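Side-chain contact in endonuclease V (Bacillus subtilis, PDB 3GA2), which probably takes part in the repair of deaminated bases, nicking double-stranded DNA at the second phosphodiester bond 3' to a deoxyinosine with magnesium as cofactor: residues 228-231 with 232-236. The protein carries 1 engineered substitution. Sequence-based numbering, arbitrary orientation.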
ATOM      1  N   VAL A 228      -8.871  -8.406 -13.038  1.00 28.13           N
ATOM      2  CA  VAL A 228      -9.623  -9.531 -13.575  1.00 28.87           C
ATOM      3  C   VAL A 228     -10.953  -9.689 -12.838  1.00 26.83           C
ATOM      4  O   VAL A 228     -11.969 -10.007 -13.452  1.00 30.06           O
ATOM      5  CB  VAL A 228      -8.811 -10.850 -13.488  1.00 23.68           C
ATOM      6  CG1 VAL A 228      -8.519 -11.199 -12.046  1.00 37.87           C
ATOM      7  CG2 VAL A 228      -9.577 -11.976 -14.163  1.00 37.14           C
ATOM      8  N   LEU A 229     -10.952  -9.466 -11.525  1.00 24.57           N
ATOM      9  CA  LEU A 229     -12.185  -9.577 -10.753  1.00 18.10           C
ATOM     10  C   LEU A 229     -13.134  -8.444 -11.116  1.00 21.26           C
ATOM     11  O   LEU A 229     -14.343  -8.653 -11.220  1.00 20.91           O
ATOM     12  CB  LEU A 229     -11.904  -9.538  -9.252  1.00 20.06           C
ATOM     13  CG  LEU A 229     -11.493 -10.849  -8.580  1.00 14.63           C
ATOM     14  CD1 LEU A 229     -11.042 -10.554  -7.168  1.00 15.62           C
ATOM     15  CD2 LEU A 229     -12.659 -11.833  -8.581  1.00 24.00           C
ATOM     16  N   ARG A 230     -12.590  -7.245 -11.298  1.00 17.94           N
ATOM     17  CA  ARG A 230     -13.416  -6.103 -11.665  1.00 26.78           C
ATOM     18  C   ARG A 230     -14.083  -6.367 -13.010  1.00 28.01           C
ATOM     19  O   ARG A 230     -15.282  -6.138 -13.173  1.00 28.69           O
ATOM     20  CB  ARG A 230     -12.581  -4.820 -11.753  1.00 30.82           C
ATOM     21  CG  ARG A 230     -13.363  -3.625 -12.284  1.00 24.72           C
ATOM     22  CD  ARG A 230     -12.538  -2.348 -12.277  1.00 25.68           C
ATOM     23  NE  ARG A 230     -11.331  -2.449 -13.093  1.00 26.68           N
ATOM     24  CZ  ARG A 230     -10.427  -1.480 -13.205  1.00 29.49           C
ATOM     25  NH1 ARG A 230     -10.599  -0.339 -12.552  1.00 24.03           N
ATOM     26  NH2 ARG A 230      -9.349  -1.655 -13.958  1.00 34.32           N
ATOM     27  N   THR A 231     -13.298  -6.855 -13.968  1.00 27.71           N
ATOM     28  CA  THR A 231     -13.810  -7.151 -15.303  1.00 28.16           C
ATOM     29  C   THR A 231     -14.896  -8.212 -15.210  1.00 29.71           C
ATOM     30  O   THR A 231     -15.870  -8.181 -15.959  1.00 30.25           O
ATOM     31  CB  THR A 231     -12.692  -7.674 -16.242  1.00 38.95           C
ATOM     32  OG1 THR A 231     -11.605  -6.741 -16.269  1.00 38.29           O
ATOM     33  CG2 THR A 231     -13.227  -7.852 -17.660  1.00 31.81           C
ATOM     34  N   PHE A 232     -14.724  -9.155 -14.292  1.00 23.58           N
ATOM     35  CA  PHE A 232     -15.706 -10.212 -14.116  1.00 26.98           C
ATOM     36  C   PHE A 232     -17.031  -9.635 -13.635  1.00 28.60           C
ATOM     37  O   PHE A 232     -18.076  -9.903 -14.218  1.00 27.78           O
ATOM     38  CB  PHE A 232     -15.189 -11.254 -13.121  1.00 31.33           C
ATOM     39  CG  PHE A 232     -16.190 -12.318 -12.778  1.00 36.93           C
ATOM     40  CD1 PHE A 232     -16.996 -12.198 -11.652  1.00 36.12           C
ATOM     41  CD2 PHE A 232     -16.325 -13.448 -13.582  1.00 42.40           C
ATOM     42  CE1 PHE A 232     -17.921 -13.188 -11.327  1.00 38.54           C
ATOM     43  CE2 PHE A 232     -17.248 -14.445 -13.268  1.00 39.19           C
ATOM     44  CZ  PHE A 232     -18.047 -14.316 -12.138  1.00 37.47           C
ATOM     45  N   TYR A 233     -16.983  -8.835 -12.577  1.00 25.82           N
ATOM     46  CA  TYR A 233     -18.193  -8.237 -12.037  1.00 23.35           C
ATOM     47  C   TYR A 233     -18.875  -7.326 -13.054  1.00 25.35           C
ATOM     48  O   TYR A 233     -20.099  -7.320 -13.166  1.00 28.99           O
ATOM     49  CB  TYR A 233     -17.875  -7.440 -10.776  1.00 22.25           C
ATOM     50  CG  TYR A 233     -17.372  -8.269  -9.619  1.00 27.44           C
ATOM     51  CD1 TYR A 233     -18.121  -9.336  -9.117  1.00 24.33           C
ATOM     52  CD2 TYR A 233     -16.166  -7.957  -8.991  1.00 26.52           C
ATOM     53  CE1 TYR A 233     -17.683 -10.066  -8.016  1.00 26.96           C
ATOM     54  CE2 TYR A 233     -15.718  -8.679  -7.892  1.00 24.82           C
ATOM     55  CZ  TYR A 233     -16.481  -9.730  -7.406  1.00 32.35           C
ATOM     56  OH  TYR A 233     -16.055 -10.425  -6.296  1.00 25.28           O
ATOM     57  N   GLN A 234     -18.084  -6.558 -13.794  1.00 19.32           N
ATOM     58  CA  GLN A 234     -18.639  -5.649 -14.790  1.00 30.92           C
ATOM     59  C   GLN A 234     -19.437  -6.382 -15.866  1.00 28.53           C
ATOM     60  O   GLN A 234     -20.583  -6.035 -16.142  1.00 29.63           O
ATOM     61  CB  GLN A 234     -17.522  -4.831 -15.449  1.00 27.72           C
ATOM     62  CG  GLN A 234     -16.892  -3.786 -14.540  1.00 37.80           C
ATOM     63  CD  GLN A 234     -15.774  -3.011 -15.221  1.00 44.50           C
ATOM     64  OE1 GLN A 234     -14.775  -3.590 -15.652  1.00 44.51           O
ATOM     65  NE2 GLN A 234     -15.938  -1.695 -15.317  1.00 53.44           N
ATOM     66  N   LYS A 235     -18.832  -7.402 -16.467  1.00 31.75           N
ATOM     67  CA  LYS A 235     -19.492  -8.160 -17.519  1.00 36.56           C
ATOM     68  C   LYS A 235     -20.605  -9.065 -16.996  1.00 36.74           C
ATOM     69  O   LYS A 235     -21.357  -9.651 -17.774  1.00 29.20           O
ATOM     70  CB  LYS A 235     -18.454  -8.966 -18.299  1.00 31.12           C
ATOM     71  CG  LYS A 235     -17.413  -8.069 -18.966  1.00 37.77           C
ATOM     72  CD  LYS A 235     -16.470  -8.836 -19.878  1.00 34.34           C
ATOM     73  CE  LYS A 235     -15.458  -7.893 -20.510  1.00 32.66           C
ATOM     74  NZ  LYS A 235     -14.614  -8.568 -21.527  1.00 42.61           N
ATOM     75  N   ASN A 236     -20.710  -9.158 -15.674  1.00 37.70           N
ATOM     76  CA  ASN A 236     -21.735  -9.971 -15.032  1.00 40.08           C
ATOM     77  C   ASN A 236     -22.599  -9.105 -14.125  1.00 45.05           C
ATOM     78  O   ASN A 236     -23.096  -9.561 -13.096  1.00 53.80           O
ATOM     79  CB  ASN A 236     -21.086 -11.087 -14.214  1.00 47.26           C
ATOM     80  CG  ASN A 236     -20.399 -12.118 -15.084  1.00 50.49           C
ATOM     81  OD1 ASN A 236     -19.650 -12.961 -14.592  1.00 58.25           O
ATOM     82  ND2 ASN A 236     -20.657 -12.061 -16.385  1.00 53.41           N
TER
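Phe232 lies near the C-terminal end of helix 217-235, the C-terminal alpha-helix packed against the sheet of this RNase H-like fold; its N donates to Val228 O in the first of four successive i to i+4 bonds. That bond is bent (143° at the hydrogen). Tyr233 N reaches Leu229 O more directly, and the tyrosine ring lies back alongside the same residue: with CG beside the backbone N, chi1 (-65°) swings the ring back toward the preceding turn, where CE2 lies 4.1 Å from Leu229 CB. Both side chains face the sheet, touching Val59 of strand 55-66 and His77 of strand 72-81. Gln234 N binds Arg230 O at 2.9 Å. Its extended side chain runs alongside that of Arg230, both pointing the same way, with OE1 3.7 Å from the arginine CG and the amide and guanidinium planes 29° apart. The guanidinium itself is held elsewhere, NH1 bonding to Tyr49 O in strand 41-52, which also carries the predicted magnesium ligand Asp46. Were Gln234 an alanine, the aliphatic part of Arg230 would probably lose its neighbour one turn on, and Trp50 a contact. Lys235 N closes the series on Thr231 O, and its extended chain passes the threonine methyl, with CE 3.6 Å from Thr231 CG2.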